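Local coordinates for protein Lon211 (Mycobacterium tuberculosis, PDB 6VBK) that forms the N-terminal domain of an ATP-dependent Lon protease and probably takes part in recognising and binding protein substrates, at residues V23-P26 and G27-V30; A172-S175 and G176-P179; Q157-D160 and V161-I165; K186-V189 and L190-V193. One frame throughout, in Å; residues are numbered along the deposited sequence.

In the fold
All four contacts are local, three helical and one a beta turn. Interaction 1 lies near the centre of the chain, where the loop 23-26 turns into strand 29-33 of the beta domain; interactions 2 and 4 pack against it from the helical side. Leu25 touches both, meeting Asp173 and Leu190, while Lys186 of interaction 4 reaches Gly176 O of interaction 2. Interaction 3 lies outermost, its centre about 20 Å from that of the chain, is partly buried, and touches only interaction 2, through Val162 beside Asn174. Chemistry follows place: sulfur and apolar groups in interaction 1, a buried serine hydroxyl in 2, glutamines and water in 3, helix-end backbone bonds with a buried leucine in 4.

Interaction 1: V23-P26 and G27-V30; sequences VVLP and GMVV
Leu25 and Met28 close a type II beta turn, with Pro26 and Gly27 at its two central positions. Hydrogen bonding comes first: Met28 N donates to Leu25 O at 3.1 Å, the defining bond of the turn. A second, weak bond runs the other way, from Leu25 N to Met28 SD at 3.3 Å and nearly straight (161°). The thioether and the backbone of Met28 thus both engage the same residue. Met28 reaches it because CG stands anti to its own carbonyl carbon (chi1 -65°), while the bend at chi3 (59°) turns CE toward Val23 O.

Apolar contacts fill in the rest. The Leu25 and Met28 side chains run alongside each other in the same direction, CB of Leu25 lying 3.6 Å from SD of Met28. Flanking the turn, Val24 and Val30 slide past each other in opposite directions, their CG2 methyls 3.7 Å apart.

Backbone conformation is the third element. Gly27 has the positive phi usual at the third position of a type II turn, with only hydrogens on its CA beside Pro26 O.

The turn leads into strand 29-33, which pairs with strand 96-112 through backbone bonds of Val30 with Val100. Leu25 points its branches at helix 183-191, and Thr81 OG1 bonds to Val24 O. Leu25 and Met28 are both buried, and there the sulfur gives the amide of Leu25 a soft, polarisable acceptor, so the methionine serves at once as apolar filling and as a weak polar partner.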
# COMPACT_ATOMS: atom_id res chain seq x y z
N VAL B 23 6.51 -15.01 21.34
CA VAL B 23 5.88 -14.37 20.16
C VAL B 23 4.67 -13.57 20.64
O VAL B 23 3.83 -14.14 21.35
CB VAL B 23 5.47 -15.42 19.12
CG1 VAL B 23 4.57 -14.84 18.04
CG2 VAL B 23 6.68 -16.10 18.49
N VAL B 24 4.58 -12.30 20.24
CA VAL B 24 3.43 -11.44 20.62
C VAL B 24 2.40 -11.50 19.49
O VAL B 24 2.72 -11.02 18.38
CB VAL B 24 3.87 -10.00 20.93
CG1 VAL B 24 2.68 -9.13 21.31
CG2 VAL B 24 4.93 -9.96 22.01
N LEU B 25 1.24 -12.08 19.76
CA LEU B 25 0.18 -12.18 18.76
C LEU B 25 -0.81 -11.05 18.93
O LEU B 25 -0.88 -10.42 19.99
CB LEU B 25 -0.53 -13.53 18.89
CG LEU B 25 0.33 -14.77 18.63
CD1 LEU B 25 -0.47 -16.04 18.84
CD2 LEU B 25 0.93 -14.72 17.23
N PRO B 26 -1.58 -10.73 17.89
CA PRO B 26 -2.62 -9.70 18.03
C PRO B 26 -3.60 -10.05 19.14
O PRO B 26 -4.03 -11.20 19.28
CB PRO B 26 -3.30 -9.70 16.66
CG PRO B 26 -2.24 -10.17 15.72
CD PRO B 26 -1.44 -11.18 16.49
N GLY B 27 -3.93 -9.05 19.96
CA GLY B 27 -4.80 -9.24 21.09
C GLY B 27 -4.09 -9.49 22.41
O GLY B 27 -4.75 -9.50 23.45
N MET B 28 -2.77 -9.69 22.39
CA MET B 28 -2.01 -9.94 23.61
C MET B 28 -1.42 -8.64 24.14
O MET B 28 -1.17 -7.69 23.39
CB MET B 28 -0.89 -10.95 23.35
CG MET B 28 -1.37 -12.35 22.98
SD MET B 28 -0.00 -13.44 22.50
CE MET B 28 1.00 -13.42 23.99
N VAL B 29 -1.18 -8.61 25.45
CA VAL B 29 -0.51 -7.49 26.11
C VAL B 29 0.55 -8.08 27.02
O VAL B 29 0.26 -8.93 27.87
CB VAL B 29 -1.50 -6.60 26.89
CG1 VAL B 29 -2.42 -7.42 27.78
CG2 VAL B 29 -0.74 -5.56 27.70
N VAL B 30 1.80 -7.64 26.84
CA VAL B 30 2.94 -8.24 27.52
C VAL B 30 3.91 -7.15 27.94
O VAL B 30 3.90 -6.04 27.39
CB VAL B 30 3.66 -9.28 26.63
CG1 VAL B 30 2.79 -10.50 26.39
CG2 VAL B 30 4.08 -8.64 25.32

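Interaction 2: A172-S175 and G176-P179; sequences ADNS and GYAP
Tyr177 and Asn174 meet in a short 3-10 segment, 174-177, that extends helix 168-173. Its first shell is a ladder of i to i+3 bonds: Gly176 N to Asp173 O is weak, Tyr177 N reaches Asn174 O at 3.2 Å, and Ala178 N reaches Ser175 O at 3.0 Å. The last two donors stand well above the carbonyl planes, the Ala178 N-H by 64°, so neither uses a lone pair.

Beside this ladder the Asn174 amide lies next to the CD2-CE2 side of the Tyr177 ring, the two planes 47° apart, with ND2 3.9 Å from CD2. Asn174 O sits at the ring edge, near its plane. Ala178 brings its methyl close against Ser175 O.

Farther out, other elements fix the ends. Tyr177 OH bonds to Val29 O of strand 29-33, Lys186 NZ takes Gly176 O, and the Asp173 carboxylate forms a salt bridge with Arg105, so the segment joins the helical part to the beta domain.

Within 172-175, chi1 of 56° sets the hydroxyl of Ser175 between its backbone N and carbonyl carbon, from where OG donates to Ala172 O (2.6 Å) almost directly in line with that carbonyl; the same oxygen also accepts from Ser175 N.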
# COMPACT_ATOMS: atom_id res chain seq x y z
N ALA B 172 -7.96 -17.73 18.89
CA ALA B 172 -6.80 -18.48 18.43
C ALA B 172 -5.50 -17.78 18.84
O ALA B 172 -4.54 -18.44 19.26
CB ALA B 172 -6.85 -18.67 16.92
N ASP B 173 -5.46 -16.45 18.73
CA ASP B 173 -4.26 -15.70 19.07
C ASP B 173 -3.99 -15.66 20.57
O ASP B 173 -2.87 -15.29 20.96
CB ASP B 173 -4.36 -14.28 18.52
CG ASP B 173 -4.17 -14.23 17.02
OD1 ASP B 173 -3.49 -15.14 16.48
OD2 ASP B 173 -4.68 -13.29 16.38
N ASN B 174 -4.96 -16.02 21.41
CA ASN B 174 -4.70 -16.08 22.85
C ASN B 174 -3.79 -17.25 23.22
O ASN B 174 -3.31 -17.29 24.36
CB ASN B 174 -6.02 -16.18 23.62
CG ASN B 174 -5.88 -15.83 25.09
OD1 ASN B 174 -5.75 -16.71 25.94
ND2 ASN B 174 -5.90 -14.53 25.39
N SER B 175 -3.54 -18.17 22.29
CA SER B 175 -2.61 -19.27 22.54
C SER B 175 -1.17 -18.81 22.73
O SER B 175 -0.34 -19.61 23.16
CB SER B 175 -2.68 -20.27 21.38
OG SER B 175 -2.42 -19.64 20.14
N GLY B 176 -0.87 -17.55 22.41
CA GLY B 176 0.46 -17.02 22.66
C GLY B 176 0.84 -16.99 24.13
O GLY B 176 2.03 -16.93 24.45
N TYR B 177 -0.15 -17.01 25.02
CA TYR B 177 0.12 -17.09 26.45
C TYR B 177 0.36 -18.51 26.94
O TYR B 177 0.77 -18.70 28.09
CB TYR B 177 -1.04 -16.49 27.25
CG TYR B 177 -1.15 -14.98 27.19
CD1 TYR B 177 -0.25 -14.18 27.89
CD2 TYR B 177 -2.15 -14.36 26.46
CE1 TYR B 177 -0.35 -12.80 27.85
CE2 TYR B 177 -2.26 -12.98 26.42
CZ TYR B 177 -1.35 -12.21 27.12
OH TYR B 177 -1.45 -10.83 27.07
N ALA B 178 0.11 -19.51 26.09
CA ALA B 178 0.15 -20.89 26.53
C ALA B 178 1.60 -21.35 26.68
O ALA B 178 2.37 -21.27 25.72
CB ALA B 178 -0.58 -21.79 25.54
N PRO B 179 2.01 -21.84 27.86
CA PRO B 179 3.36 -22.39 27.98
C PRO B 179 3.53 -23.71 27.25
O PRO B 179 4.66 -24.06 26.89
CB PRO B 179 3.54 -22.55 29.49
CG PRO B 179 2.15 -22.70 30.02
CD PRO B 179 1.28 -21.85 29.14

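Interaction 3: Q157-D160 and V161-I165; sequences QVVD and VVQQI
Val158 O receives Val162 N in a regular i to i+4 bond of 3.0 Å, pointing nearly along the carbonyl axis, in the last turn of helix 156-162, after which a type I beta turn from Val162 to Ile165 leads the chain out. The next bond, Gln163 N to Val159 O, is already weak at 3.4 Å. Gln164 N to Val161 O follows, and Ile165 N to Val162 O closes the turn.

Among the side chains, Val158 and Val162 lie one helical turn apart, side by side and pointing the same way, with CG1 of the first 3.7 Å from CG2 of the second. The pair faces helix 133-153, where Val158 meets Leu150 and Val162 meets Val146; Val162 also touches Leu171 of helix 168-173. On the outer side, Gln157 bends at chi2 and brings NE2 alongside CG2 of Val161.

Gln163 crosses Val159 at a slant. Its CG takes the position between the backbone N and carbonyl carbon (chi1 62°), which folds the chain back over the helix end and sets CG only 3.1 Å from Val159 O. The extended remainder lays the amide beside Val159, OE1 4.0 Å from its CG2. Gln164 sets its CG 3.4 Å from the next carbonyl oxygen, Asp160 O.

Water joins the two glutamines to the helix end: it donates to Asp160 O at 2.7 Å and accepts from NE2 of Gln163 and NE2 of Gln164, each 3.1 Å away.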
# COMPACT_ATOMS: atom_id res chain seq x y z
N GLN B 157 -10.06 -17.93 36.65
CA GLN B 157 -10.26 -16.58 36.14
C GLN B 157 -10.04 -16.53 34.63
O GLN B 157 -10.75 -15.82 33.92
CB GLN B 157 -9.32 -15.60 36.85
CG GLN B 157 -9.21 -14.23 36.19
CD GLN B 157 -10.44 -13.37 36.42
OE1 GLN B 157 -10.47 -12.55 37.33
NE2 GLN B 157 -11.45 -13.55 35.57
N VAL B 158 -9.07 -17.29 34.13
CA VAL B 158 -8.75 -17.26 32.71
C VAL B 158 -9.81 -18.01 31.91
O VAL B 158 -10.35 -17.48 30.93
CB VAL B 158 -7.35 -17.83 32.46
CG1 VAL B 158 -7.05 -17.89 30.97
CG2 VAL B 158 -6.30 -17.00 33.18
N VAL B 159 -10.13 -19.24 32.31
CA VAL B 159 -11.11 -20.03 31.57
C VAL B 159 -12.48 -19.37 31.57
O VAL B 159 -13.28 -19.61 30.66
CB VAL B 159 -11.18 -21.47 32.15
CG1 VAL B 159 -11.90 -21.48 33.49
CG2 VAL B 159 -11.87 -22.40 31.16
N ASP B 160 -12.76 -18.53 32.57
CA ASP B 160 -14.00 -17.77 32.59
C ASP B 160 -14.13 -16.90 31.33
O ASP B 160 -15.16 -16.93 30.65
CB ASP B 160 -14.05 -16.91 33.85
CG ASP B 160 -15.19 -15.90 33.85
OD1 ASP B 160 -16.20 -16.11 33.14
OD2 ASP B 160 -15.08 -14.89 34.57
N VAL B 161 -13.09 -16.14 31.02
CA VAL B 161 -13.16 -15.19 29.91
C VAL B 161 -12.91 -15.89 28.57
O VAL B 161 -13.52 -15.53 27.56
CB VAL B 161 -12.17 -14.04 30.14
CG1 VAL B 161 -12.26 -13.01 29.02
CG2 VAL B 161 -12.43 -13.38 31.49
N VAL B 162 -12.02 -16.89 28.56
CA VAL B 162 -11.64 -17.53 27.30
C VAL B 162 -12.85 -18.13 26.61
O VAL B 162 -13.01 -18.01 25.39
CB VAL B 162 -10.54 -18.58 27.55
CG1 VAL B 162 -10.33 -19.43 26.31
CG2 VAL B 162 -9.24 -17.90 27.95
N GLN B 163 -13.73 -18.79 27.36
CA GLN B 163 -14.92 -19.38 26.75
C GLN B 163 -16.01 -18.36 26.46
O GLN B 163 -17.08 -18.74 25.97
CB GLN B 163 -15.46 -20.51 27.64
CG GLN B 163 -15.91 -20.08 29.02
CD GLN B 163 -16.11 -21.27 29.94
OE1 GLN B 163 -15.61 -22.36 29.68
NE2 GLN B 163 -16.85 -21.06 31.03
N GLN B 164 -15.77 -17.08 26.74
CA GLN B 164 -16.67 -16.01 26.34
C GLN B 164 -16.16 -15.21 25.15
O GLN B 164 -16.84 -14.29 24.69
CB GLN B 164 -16.93 -15.06 27.52
CG GLN B 164 -17.69 -15.69 28.67
CD GLN B 164 -19.07 -16.17 28.27
OE1 GLN B 164 -19.78 -15.48 27.53
NE2 GLN B 164 -19.45 -17.35 28.74
N ILE B 165 -14.97 -15.54 24.64
CA ILE B 165 -14.37 -14.81 23.53
C ILE B 165 -15.16 -15.14 22.26
O ILE B 165 -15.14 -16.27 21.78
CB ILE B 165 -12.88 -15.16 23.37
CG1 ILE B 165 -12.10 -14.72 24.61
CG2 ILE B 165 -12.32 -14.50 22.12
CD1 ILE B 165 -10.63 -15.04 24.56
O HOH W 1 -17.56 -18.07 31.15

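Interaction 4: K186-V189 and L190-V193; sequences KIEV and LETV
Leu190, Glu188 and Val189 carry most of this contact, which forms the C-terminal turn of helix 183-191. Leu190 N donates to Lys186 O at 2.9 Å in a normal i to i+4 bond. Its CB passes 3.3 Å from Ile187 O; beyond it, CG lies anti to the backbone N (chi1 -180°) and the branches lead away from the helix toward Pro70, Val79 and Thr81 of the beta domain. Leu25 packs against Leu190 as well, so this leucine couples the helix to the loop before strand 29-33.

Val189 turns its methyls outward, to Leu25 on one side and Trp205 of helix 195-207 on another. Arg105 takes the carbonyl oxygens of both Val189 and Leu190, supplying donors at the helix end.

Glu188 works mainly through its carbonyl. Thr192 N reaches Glu188 O at 2.9 Å, and the same oxygen also receives weak bonds from Glu191 N and from the Thr192 hydroxyl. Three donors thus gather on one acceptor just where Thr192, the first residue to leave helical geometry, turns the chain away. Its OG1 can reach back because it sits between the backbone N and carbonyl carbon (chi1 59°).

The Glu188 and Glu191 side chains cross at an angle, their carboxylate planes nearly aligned at 19°. They would probably repel each other mildly, their OE1 atoms being 5.1 Å apart; the nearer approach is through carbon, with OE2 of Glu191 lying 3.8 Å from CG of Glu188.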
# COMPACT_ATOMS: atom_id res chain seq x y z
N LYS B 186 4.13 -20.95 17.60
CA LYS B 186 3.57 -19.61 17.75
C LYS B 186 3.87 -18.74 16.54
O LYS B 186 3.03 -17.94 16.12
CB LYS B 186 4.10 -18.97 19.03
CG LYS B 186 3.63 -19.65 20.31
CD LYS B 186 4.21 -18.96 21.54
CE LYS B 186 3.74 -19.64 22.81
NZ LYS B 186 4.29 -18.97 24.02
N ILE B 187 5.07 -18.88 15.96
CA ILE B 187 5.41 -18.11 14.77
C ILE B 187 4.51 -18.51 13.61
O ILE B 187 4.09 -17.66 12.81
CB ILE B 187 6.90 -18.30 14.42
CG1 ILE B 187 7.79 -17.65 15.49
CG2 ILE B 187 7.22 -17.71 13.05
CD1 ILE B 187 9.23 -18.09 15.44
N GLU B 188 4.18 -19.80 13.51
CA GLU B 188 3.26 -20.25 12.47
C GLU B 188 1.85 -19.71 12.71
O GLU B 188 1.12 -19.44 11.74
CB GLU B 188 3.24 -21.78 12.40
CG GLU B 188 2.57 -22.32 11.15
CD GLU B 188 2.57 -23.83 11.09
OE1 GLU B 188 1.84 -24.39 10.23
OE2 GLU B 188 3.28 -24.46 11.90
N VAL B 189 1.44 -19.57 13.97
CA VAL B 189 0.19 -18.89 14.27
C VAL B 189 0.26 -17.44 13.80
O VAL B 189 -0.68 -16.91 13.21
CB VAL B 189 -0.14 -18.99 15.77
CG1 VAL B 189 -1.47 -18.30 16.07
CG2 VAL B 189 -0.17 -20.44 16.21
N LEU B 190 1.39 -16.79 14.06
CA LEU B 190 1.60 -15.44 13.55
C LEU B 190 1.67 -15.42 12.03
O LEU B 190 1.36 -14.40 11.40
CB LEU B 190 2.88 -14.85 14.16
CG LEU B 190 3.29 -13.44 13.76
CD1 LEU B 190 2.18 -12.45 14.07
CD2 LEU B 190 4.57 -13.05 14.49
N GLU B 191 2.01 -16.58 11.45
CA GLU B 191 2.19 -16.73 9.98
C GLU B 191 0.85 -16.87 9.23
O GLU B 191 0.72 -16.21 8.19
CB GLU B 191 3.06 -17.95 9.68
CG GLU B 191 3.02 -18.35 8.22
CD GLU B 191 3.38 -19.80 7.93
OE1 GLU B 191 2.67 -20.43 7.12
OE2 GLU B 191 4.36 -20.29 8.50
N THR B 192 -0.10 -17.67 9.73
CA THR B 192 -1.33 -17.90 8.93
C THR B 192 -2.43 -16.87 9.24
O THR B 192 -3.01 -16.94 10.33
CB THR B 192 -1.81 -19.35 9.06
OG1 THR B 192 -2.07 -19.64 10.44
CG2 THR B 192 -0.82 -20.34 8.49
N VAL B 193 -2.71 -15.99 8.28
CA VAL B 193 -3.74 -14.92 8.40
C VAL B 193 -5.15 -15.51 8.50
O VAL B 193 -5.92 -15.04 9.36
CB VAL B 193 -3.63 -13.90 7.25
CG1 VAL B 193 -2.40 -13.02 7.40
CG2 VAL B 193 -3.64 -14.56 5.89